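Local coordinates for protein Phenylalanine/tyrosine ammonia-lyase (Rhodosporidium toruloides, PDB 1Y2M) that catalyses the non-oxidative deamination of L-phenylalanine and L-tyrosine, giving trans-cinnamic acid and p-coumaric acid with release of ammonium, at residues T394-N397 against P398-D401; I171-N174 against S175-G179; A182-L185 against V186-E189. One frame throughout, in Å; residues are numbered along the deposited sequence.

Contact 1: residues T394-N397 against P398-D401; sequences TTDN and PLID
Leu399 lays its CD2 methyl against the CG2 methyl of Thr394, and the two carbons, 3.5 Å apart, are pressed closer than ordinary van der Waals contact. The chain folds back between them because the Asn397-Pro398 peptide is cis: this cis-proline turn brings the chain into strand 399-401, one arm of the small antiparallel pair with strand 406-408. Thr394 and Leu399 point opposite ways as they pass. Leu399 has its CG anti to its own carbonyl carbon (chi1 -64°), which sends both methyls back into the turn, where CD2 also sits 3.3 Å from the carbonyl O of Asp396 and 3.5 Å from its carboxylate oxygen OD1. These are van der Waals contacts. The carboxylate spends its polarity elsewhere, OD1 on the hydroxyl of Ser181 and OD2 in a salt bridge with Lys263. The same ammonium also bonds to Pro398 O, so one lysine ties together the two limbs of the turn. Thr394 keeps its methyl on the leucine while OG1 takes part in hydrogen bonds with Arg178 and His180; Phe314 of the second subunit packs on Leu399 as well. Asn397 is, by similarity, a residue that binds (E)-cinnamate, and its side chain lies about 4 Å from that of Asn270, another such residue. Its CG stands anti to the backbone N (chi1 -168°), which sets the amide against the start of the proline: CG is 3.2 Å from Pro398 N, and OD1, which accepts from Gly410 N, is 3.4 Å from Pro398 CA. Across the cis bond the CA atoms of Asn397 and Pro398 are 3.0 Å apart, and the ring's CD lies beside Asn397 O at 2.7 Å.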
ATOM      1  N   THR B 394     -30.639  -4.874 -11.612  1.00  7.88           N
ATOM      2  CA  THR B 394     -31.405  -3.899 -10.853  1.00  9.25           C
ATOM      3  C   THR B 394     -30.664  -3.641  -9.557  1.00 10.12           C
ATOM      4  O   THR B 394     -30.405  -4.580  -8.781  1.00 10.11           O
ATOM      5  CB  THR B 394     -32.808  -4.412 -10.532  1.00 11.03           C
ATOM      6  OG1 THR B 394     -33.478  -4.806 -11.744  1.00 10.32           O
ATOM      7  CG2 THR B 394     -33.598  -3.344  -9.838  1.00 14.43           C
ATOM      8  N   THR B 395     -30.298  -2.380  -9.338  1.00 10.66           N
ATOM      9  CA  THR B 395     -29.431  -2.049  -8.238  1.00 10.98           C
ATOM     10  C   THR B 395     -30.029  -1.089  -7.230  1.00 10.78           C
ATOM     11  O   THR B 395     -29.322  -0.715  -6.278  1.00 12.01           O
ATOM     12  CB  THR B 395     -28.025  -1.484  -8.724  1.00 10.83           C
ATOM     13  OG1 THR B 395     -28.184  -0.263  -9.473  1.00 11.24           O
ATOM     14  CG2 THR B 395     -27.318  -2.527  -9.559  1.00 13.92           C
ATOM     15  N   ASP B 396     -31.287  -0.674  -7.415  1.00 10.26           N
ATOM     16  CA  ASP B 396     -31.960   0.070  -6.363  1.00 10.77           C
ATOM     17  C   ASP B 396     -32.528  -0.843  -5.271  1.00 11.04           C
ATOM     18  O   ASP B 396     -32.233  -2.043  -5.240  1.00 10.46           O
ATOM     19  CB  ASP B 396     -32.984   1.062  -6.945  1.00 12.64           C
ATOM     20  CG  ASP B 396     -34.161   0.394  -7.626  1.00 15.31           C
ATOM     21  OD1 ASP B 396     -33.955  -0.365  -8.627  1.00 14.79           O
ATOM     22  OD2 ASP B 396     -35.311   0.693  -7.199  1.00 16.10           O
ATOM     23  N   ASN B 397     -33.350  -0.277  -4.392  1.00 10.55           N
ATOM     24  CA  ASN B 397     -33.898  -0.993  -3.241  1.00  8.36           C
ATOM     25  C   ASN B 397     -34.957  -0.097  -2.588  1.00 10.32           C
ATOM     26  O   ASN B 397     -34.821   1.113  -2.661  1.00 12.90           O
ATOM     27  CB  ASN B 397     -32.781  -1.245  -2.205  1.00  8.92           C
ATOM     28  CG  ASN B 397     -33.183  -2.211  -1.147  1.00 10.91           C
ATOM     29  OD1 ASN B 397     -33.338  -3.387  -1.427  1.00 11.35           O
ATOM     30  ND2 ASN B 397     -33.403  -1.720   0.074  1.00 12.81           N
ATOM     31  N   PRO B 398     -35.942  -0.662  -1.888  1.00  9.90           N
ATOM     32  CA  PRO B 398     -36.414  -2.041  -2.044  1.00 10.44           C
ATOM     33  C   PRO B 398     -36.884  -2.365  -3.455  1.00 11.43           C
ATOM     34  O   PRO B 398     -37.190  -1.439  -4.202  1.00 11.40           O
ATOM     35  CB  PRO B 398     -37.560  -2.137  -1.040  1.00 11.17           C
ATOM     36  CG  PRO B 398     -37.953  -0.743  -0.728  1.00 15.86           C
ATOM     37  CD  PRO B 398     -36.921   0.212  -1.217  1.00 11.63           C
ATOM     38  N   LEU B 399     -36.932  -3.658  -3.786  1.00  9.14           N
ATOM     39  CA  LEU B 399     -37.266  -4.144  -5.116  1.00  9.88           C
ATOM     40  C   LEU B 399     -38.607  -4.861  -5.093  1.00 11.05           C
ATOM     41  O   LEU B 399     -38.962  -5.504  -4.097  1.00 11.19           O
ATOM     42  CB  LEU B 399     -36.142  -5.043  -5.615  1.00  7.64           C
ATOM     43  CG  LEU B 399     -34.794  -4.337  -5.810  1.00 11.67           C
ATOM     44  CD1 LEU B 399     -33.722  -5.196  -6.410  1.00 12.65           C
ATOM     45  CD2 LEU B 399     -34.979  -3.124  -6.667  1.00 13.76           C
ATOM     46  N   ILE B 400     -39.381  -4.690  -6.154  1.00  9.30           N
ATOM     47  CA  ILE B 400     -40.793  -5.074  -6.144  1.00 12.35           C
ATOM     48  C   ILE B 400     -41.016  -6.277  -7.038  1.00 13.18           C
ATOM     49  O   ILE B 400     -40.711  -6.231  -8.237  1.00 12.04           O
ATOM     50  CB  ILE B 400     -41.685  -3.880  -6.606  1.00 14.03           C
ATOM     51  CG1 ILE B 400     -41.656  -2.755  -5.548  1.00 24.32           C
ATOM     52  CG2 ILE B 400     -43.102  -4.306  -6.843  1.00 18.98           C
ATOM     53  CD1 ILE B 400     -40.827  -1.650  -5.894  1.00 28.20           C
ATOM     54  N   ASP B 401     -41.561  -7.345  -6.448  1.00 11.71           N
ATOM     55  CA  ASP B 401     -41.936  -8.554  -7.157  1.00 13.18           C
ATOM     56  C   ASP B 401     -43.460  -8.503  -7.349  1.00 13.95           C
ATOM     57  O   ASP B 401     -44.227  -8.825  -6.435  1.00 15.07           O
ATOM     58  CB  ASP B 401     -41.540  -9.814  -6.363  1.00 14.76           C
ATOM     59  CG  ASP B 401     -41.921 -11.114  -7.072  1.00 19.45           C
ATOM     60  OD1 ASP B 401     -42.721 -11.110  -8.042  1.00 29.32           O
ATOM     61  OD2 ASP B 401     -41.428 -12.169  -6.642  1.00 36.71           O
TER

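Contact 2: residues I171-N174 against S175-G179; sequences IRVN and SLTRG
Arg172 bends at chi2 and chi3 (33° and 102°) to bring its CD to within 3.4 Å of Leu176 CD1 and its NH1 to 3.1 Å from Ser175 OG, which lies at the guanidinium edge, 22° out of its plane. Ser175 OG passes its own hydrogen back to Arg172 O at 2.8 Å, and Leu176 N reaches that oxygen from the same face, so two donors grip one carbonyl. Arg172 NH2 bonds to the carbonyl O of Asn270, a probable cinnamate-binding residue. A leucine in place of Arg172 would probably leave Ser175 OG and Asn270 O without their guanidinium donors and the hydroxyl less firmly oriented. Arg172, Ser175 and Leu176 lie in the C-terminal part of helix 162-176, which passes into a type I beta turn from Leu176 to Gly179, the glycine having positive phi. There Thr177 bonds Asn174 O twice, through OG1 at 2.8 Å and through N from above the carbonyl plane. Apart from these bonds the side chains meet more loosely: Val173 CG1 is 4.2 Å from Thr177 CG2, and Arg178 CG only brushes Asn174 O at 3.8 Å, its guanidinium bonding to Thr394 OG1 through NE, stacking cation-pi with Tyr65 and reaching Thr319 O of the second subunit.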
ATOM      1  N   ILE B 171     -27.022   3.696 -17.913  1.00  7.36           N
ATOM      2  CA  ILE B 171     -27.129   2.462 -17.096  1.00  7.61           C
ATOM      3  C   ILE B 171     -28.305   2.617 -16.146  1.00  8.45           C
ATOM      4  O   ILE B 171     -29.062   1.686 -15.929  1.00  9.13           O
ATOM      5  CB  ILE B 171     -25.815   2.176 -16.330  1.00  7.99           C
ATOM      6  CG1 ILE B 171     -24.702   1.850 -17.319  1.00  8.94           C
ATOM      7  CG2 ILE B 171     -25.984   1.175 -15.224  1.00  9.48           C
ATOM      8  CD1 ILE B 171     -23.296   1.866 -16.685  1.00 12.13           C
ATOM      9  N   ARG B 172     -28.465   3.812 -15.582  1.00  7.91           N
ATOM     10  CA  ARG B 172     -29.574   4.037 -14.648  1.00  9.95           C
ATOM     11  C   ARG B 172     -30.904   3.743 -15.336  1.00  8.72           C
ATOM     12  O   ARG B 172     -31.747   3.039 -14.773  1.00 10.68           O
ATOM     13  CB  ARG B 172     -29.583   5.476 -14.120  1.00 10.73           C
ATOM     14  CG  ARG B 172     -30.796   5.808 -13.279  1.00 12.38           C
ATOM     15  CD  ARG B 172     -31.231   4.543 -12.497  1.00 27.14           C
ATOM     16  NE  ARG B 172     -30.800   4.643 -11.181  1.00 27.14           N
ATOM     17  CZ  ARG B 172     -30.693   3.683 -10.270  1.00 15.08           C
ATOM     18  NH1 ARG B 172     -30.966   2.380 -10.442  1.00 19.18           N
ATOM     19  NH2 ARG B 172     -30.280   4.090  -9.121  1.00 17.78           N
ATOM     20  N   VAL B 173     -31.100   4.240 -16.554  1.00  8.18           N
ATOM     21  CA  VAL B 173     -32.327   3.969 -17.284  1.00  8.43           C
ATOM     22  C   VAL B 173     -32.507   2.466 -17.512  1.00  9.10           C
ATOM     23  O   VAL B 173     -33.584   1.907 -17.277  1.00  9.81           O
ATOM     24  CB  VAL B 173     -32.410   4.731 -18.630  1.00 10.33           C
ATOM     25  CG1 VAL B 173     -33.585   4.279 -19.455  1.00 10.99           C
ATOM     26  CG2 VAL B 173     -32.481   6.250 -18.368  1.00 12.15           C
ATOM     27  N   ASN B 174     -31.464   1.829 -18.019  1.00  9.27           N
ATOM     28  CA  ASN B 174     -31.560   0.413 -18.313  1.00  8.30           C
ATOM     29  C   ASN B 174     -31.976  -0.346 -17.076  1.00  7.88           C
ATOM     30  O   ASN B 174     -32.847  -1.202 -17.161  1.00 10.30           O
ATOM     31  CB  ASN B 174     -30.236  -0.110 -18.828  1.00  9.75           C
ATOM     32  CG  ASN B 174     -30.336  -1.529 -19.384  1.00  9.92           C
ATOM     33  OD1 ASN B 174     -30.944  -1.745 -20.421  1.00  9.57           O
ATOM     34  ND2 ASN B 174     -29.706  -2.490 -18.696  1.00  9.45           N
ATOM     35  N   SER B 175     -31.363  -0.025 -15.940  1.00  8.37           N
ATOM     36  CA  SER B 175     -31.610  -0.770 -14.682  1.00 10.19           C
ATOM     37  C   SER B 175     -33.035  -0.592 -14.146  1.00 13.96           C
ATOM     38  O   SER B 175     -33.554  -1.441 -13.381  1.00 15.68           O
ATOM     39  CB  SER B 175     -30.604  -0.403 -13.591  1.00 12.71           C
ATOM     40  OG  SER B 175     -30.778   0.931 -13.154  1.00 17.72           O
ATOM     41  N   LEU B 176     -33.684   0.491 -14.551  1.00 11.43           N
ATOM     42  CA  LEU B 176     -35.093   0.743 -14.179  1.00 11.34           C
ATOM     43  C   LEU B 176     -36.136   0.227 -15.179  1.00  9.80           C
ATOM     44  O   LEU B 176     -37.327   0.178 -14.844  1.00 12.57           O
ATOM     45  CB  LEU B 176     -35.300   2.240 -13.929  1.00 12.16           C
ATOM     46  CG  LEU B 176     -34.465   2.833 -12.771  1.00 10.45           C
ATOM     47  CD1 LEU B 176     -34.592   4.330 -12.752  1.00 16.12           C
ATOM     48  CD2 LEU B 176     -34.833   2.267 -11.399  1.00 11.57           C
ATOM     49  N   THR B 177     -35.701  -0.173 -16.395  1.00  9.87           N
ATOM     50  CA  THR B 177     -36.622  -0.702 -17.383  1.00 10.97           C
ATOM     51  C   THR B 177     -37.016  -2.128 -17.034  1.00 14.89           C
ATOM     52  O   THR B 177     -37.911  -2.694 -17.652  1.00 12.52           O
ATOM     53  CB  THR B 177     -36.085  -0.726 -18.814  1.00 16.16           C
ATOM     54  OG1 THR B 177     -35.005  -1.657 -18.901  1.00 19.64           O
ATOM     55  CG2 THR B 177     -35.633   0.645 -19.230  1.00 10.63           C
ATOM     56  N   ARG B 178     -36.318  -2.698 -16.057  1.00 15.01           N
ATOM     57  CA  ARG B 178     -36.479  -4.109 -15.708  1.00 13.70           C
ATOM     58  C   ARG B 178     -37.745  -4.397 -14.924  1.00 13.86           C
ATOM     59  O   ARG B 178     -38.120  -5.557 -14.768  1.00 14.69           O
ATOM     60  CB  ARG B 178     -35.200  -4.619 -14.996  1.00 11.78           C
ATOM     61  CG  ARG B 178     -33.943  -4.613 -15.876  1.00 16.02           C
ATOM     62  CD  ARG B 178     -32.619  -4.687 -15.111  1.00 14.97           C
ATOM     63  NE  ARG B 178     -32.541  -5.817 -14.191  1.00 10.27           N
ATOM     64  CZ  ARG B 178     -32.376  -7.090 -14.574  1.00 12.15           C
ATOM     65  NH1 ARG B 178     -32.226  -7.376 -15.862  1.00 12.57           N
ATOM     66  NH2 ARG B 178     -32.314  -8.061 -13.666  1.00 13.30           N
ATOM     67  N   GLY B 179     -38.430  -3.352 -14.439  1.00 14.80           N
ATOM     68  CA  GLY B 179     -39.745  -3.514 -13.828  1.00 14.53           C
ATOM     69  C   GLY B 179     -39.772  -3.880 -12.351  1.00 13.76           C
ATOM     70  O   GLY B 179     -40.806  -4.310 -11.820  1.00 13.38           O
TER

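Contact 3: residues A182-L185 against V186-E189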
ATOM      1  N   ALA B 182     -40.549   0.427  -9.758  1.00 11.10           N
ATOM      2  CA  ALA B 182     -41.707   1.327  -9.623  1.00 10.34           C
ATOM      3  C   ALA B 182     -41.369   2.781  -9.883  1.00 11.99           C
ATOM      4  O   ALA B 182     -41.906   3.691  -9.272  1.00 13.83           O
ATOM      5  CB  ALA B 182     -42.386   1.148  -8.276  1.00 10.88           C
ATOM      6  N   VAL B 183     -40.491   2.996 -10.860  1.00 11.94           N
ATOM      7  CA  VAL B 183     -40.227   4.345 -11.354  1.00 11.23           C
ATOM      8  C   VAL B 183     -40.964   4.516 -12.687  1.00 12.00           C
ATOM      9  O   VAL B 183     -40.861   3.649 -13.572  1.00 12.16           O
ATOM     10  CB  VAL B 183     -38.719   4.565 -11.534  1.00 10.87           C
ATOM     11  CG1 VAL B 183     -38.450   5.950 -12.140  1.00 12.26           C
ATOM     12  CG2 VAL B 183     -37.954   4.420 -10.166  1.00 11.66           C
ATOM     13  N   ARG B 184     -41.690   5.621 -12.857  1.00 11.58           N
ATOM     14  CA  ARG B 184     -42.464   5.818 -14.081  1.00 12.19           C
ATOM     15  C   ARG B 184     -41.620   5.984 -15.335  1.00 10.56           C
ATOM     16  O   ARG B 184     -40.511   6.510 -15.317  1.00 11.19           O
ATOM     17  CB  ARG B 184     -43.355   7.039 -13.990  1.00 13.95           C
ATOM     18  CG  ARG B 184     -44.430   7.026 -12.881  1.00 14.95           C
ATOM     19  CD  ARG B 184     -45.003   8.438 -12.722  1.00 15.59           C
ATOM     20  NE  ARG B 184     -43.995   9.313 -12.139  1.00 18.35           N
ATOM     21  CZ  ARG B 184     -43.909  10.632 -12.303  1.00 14.81           C
ATOM     22  NH1 ARG B 184     -44.812  11.302 -13.008  1.00 19.60           N
ATOM     23  NH2 ARG B 184     -42.912  11.290 -11.713  1.00 15.94           N
ATOM     24  N   LEU B 185     -42.214   5.585 -16.448  1.00 11.18           N
ATOM     25  CA  LEU B 185     -41.597   5.751 -17.742  1.00 11.97           C
ATOM     26  C   LEU B 185     -41.255   7.209 -18.026  1.00  9.77           C
ATOM     27  O   LEU B 185     -40.179   7.484 -18.561  1.00  9.06           O
ATOM     28  CB  LEU B 185     -42.516   5.235 -18.835  1.00  9.95           C
ATOM     29  CG  LEU B 185     -41.960   5.271 -20.244  1.00 12.80           C
ATOM     30  CD1 LEU B 185     -40.705   4.414 -20.354  1.00 12.74           C
ATOM     31  CD2 LEU B 185     -43.039   4.808 -21.231  1.00 14.61           C
ATOM     32  N   VAL B 186     -42.114   8.136 -17.634  1.00 10.20           N
ATOM     33  CA  VAL B 186     -41.837   9.544 -17.848  1.00 10.61           C
ATOM     34  C   VAL B 186     -40.517  10.005 -17.198  1.00  9.22           C
ATOM     35  O   VAL B 186     -39.816  10.891 -17.740  1.00 12.91           O
ATOM     36  CB  VAL B 186     -43.021  10.410 -17.397  1.00 10.92           C
ATOM     37  CG1 VAL B 186     -43.215  10.359 -15.931  1.00 14.07           C
ATOM     38  CG2 VAL B 186     -42.828  11.815 -17.870  1.00 19.29           C
ATOM     39  N   VAL B 187     -40.180   9.414 -16.057  1.00  8.92           N
ATOM     40  CA  VAL B 187     -38.927   9.694 -15.370  1.00  9.24           C
ATOM     41  C   VAL B 187     -37.735   9.158 -16.201  1.00  9.10           C
ATOM     42  O   VAL B 187     -36.685   9.817 -16.342  1.00 12.47           O
ATOM     43  CB  VAL B 187     -38.930   9.109 -13.944  1.00  9.03           C
ATOM     44  CG1 VAL B 187     -37.565   9.216 -13.279  1.00 16.18           C
ATOM     45  CG2 VAL B 187     -39.965   9.796 -13.117  1.00 13.59           C
ATOM     46  N   LEU B 188     -37.874   7.949 -16.732  1.00  7.73           N
ATOM     47  CA  LEU B 188     -36.805   7.369 -17.520  1.00  7.48           C
ATOM     48  C   LEU B 188     -36.616   8.186 -18.783  1.00  8.17           C
ATOM     49  O   LEU B 188     -35.470   8.479 -19.182  1.00  9.48           O
ATOM     50  CB  LEU B 188     -37.104   5.899 -17.890  1.00  8.51           C
ATOM     51  CG  LEU B 188     -37.438   4.979 -16.706  1.00 12.94           C
ATOM     52  CD1 LEU B 188     -37.431   3.514 -17.254  1.00 11.89           C
ATOM     53  CD2 LEU B 188     -36.543   5.155 -15.535  1.00 22.90           C
ATOM     54  N   GLU B 189     -37.733   8.597 -19.384  1.00 10.33           N
ATOM     55  CA  GLU B 189     -37.692   9.500 -20.521  1.00 11.01           C
ATOM     56  C   GLU B 189     -37.047  10.850 -20.219  1.00  9.87           C
ATOM     57  O   GLU B 189     -36.447  11.457 -21.092  1.00 10.15           O
ATOM     58  CB  GLU B 189     -39.109   9.700 -21.110  1.00 12.67           C
ATOM     59  CG  GLU B 189     -39.631   8.432 -21.736  1.00 12.80           C
ATOM     60  CD  GLU B 189     -41.067   8.600 -22.269  1.00 17.67           C
ATOM     61  OE1 GLU B 189     -41.815   9.501 -21.794  1.00 18.69           O
ATOM     62  OE2 GLU B 189     -41.472   7.788 -23.128  1.00 18.25           O
TER
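The chain arrives extended through Val183 and Arg184 and then turns helical at Leu185, with Arg184 in the N-cap position: its carbonyl O takes weak bonds from Val187 N and Leu188 N, while Glu189 N to Leu185 O, 2.8 Å and 172°, is a strong and nearly straight helical bond. Val183, still in the loop, lies nearly at right angles to Val187, CG1 to CG1 3.6 Å, and the same methyl comes 4.0 Å from Leu188 CD2. It thus bridges two neighbouring residues of the first turn. This is the N-terminal end of helix 185-197, which follows helix 162-176 across a short loop. Arg184 runs alongside Val186, both heading in one direction, and puts one face of its guanidinium over Val186 CG1, which stands 3.4 Å from the plane toward the rim of the group. Val186 turns that methyl between its backbone N and carbonyl carbon (chi1 67°), the position that meets the arginine; Arg184 NH1 is 3.5 Å from Val186 CG1. Val187 CG2 closes in obliquely on the same group, 3.6 Å from Arg184 NH2, while Arg184 NE makes a salt bridge with Glu264. On the flank toward helix 88-107, Leu185 packs on Arg91 and Ile94. The Leu185 side chain also slants across Glu189, with CG and CD2 each 3.9 Å from Glu189 OE2.

Overall arrangement
All three contacts are local, between neighbours along the chain, and lie on the same side of the chain's centre. Contacts 1 and 2 are buried and reach the second subunit; contact 3 is partly exposed and touches no other chain. Contacts 2 and 3 sit at successive helix ends, C-terminal and N-terminal, and share a hydrophobic seam in which Leu176 CD1 and Leu188 CD2 come to 3.5 Å. Contact 1 joins contact 2 through a probable Thr394-Arg178 hydrogen bond and packing, and meets contact 3 where Ile400 packs on Ala182. Hydroxyls gripping carbonyls mark contact 2, apolar packing around a guanidinium contact 3, and a cis-proline bend that carries a probable cinnamate-binding asparagine contact 1.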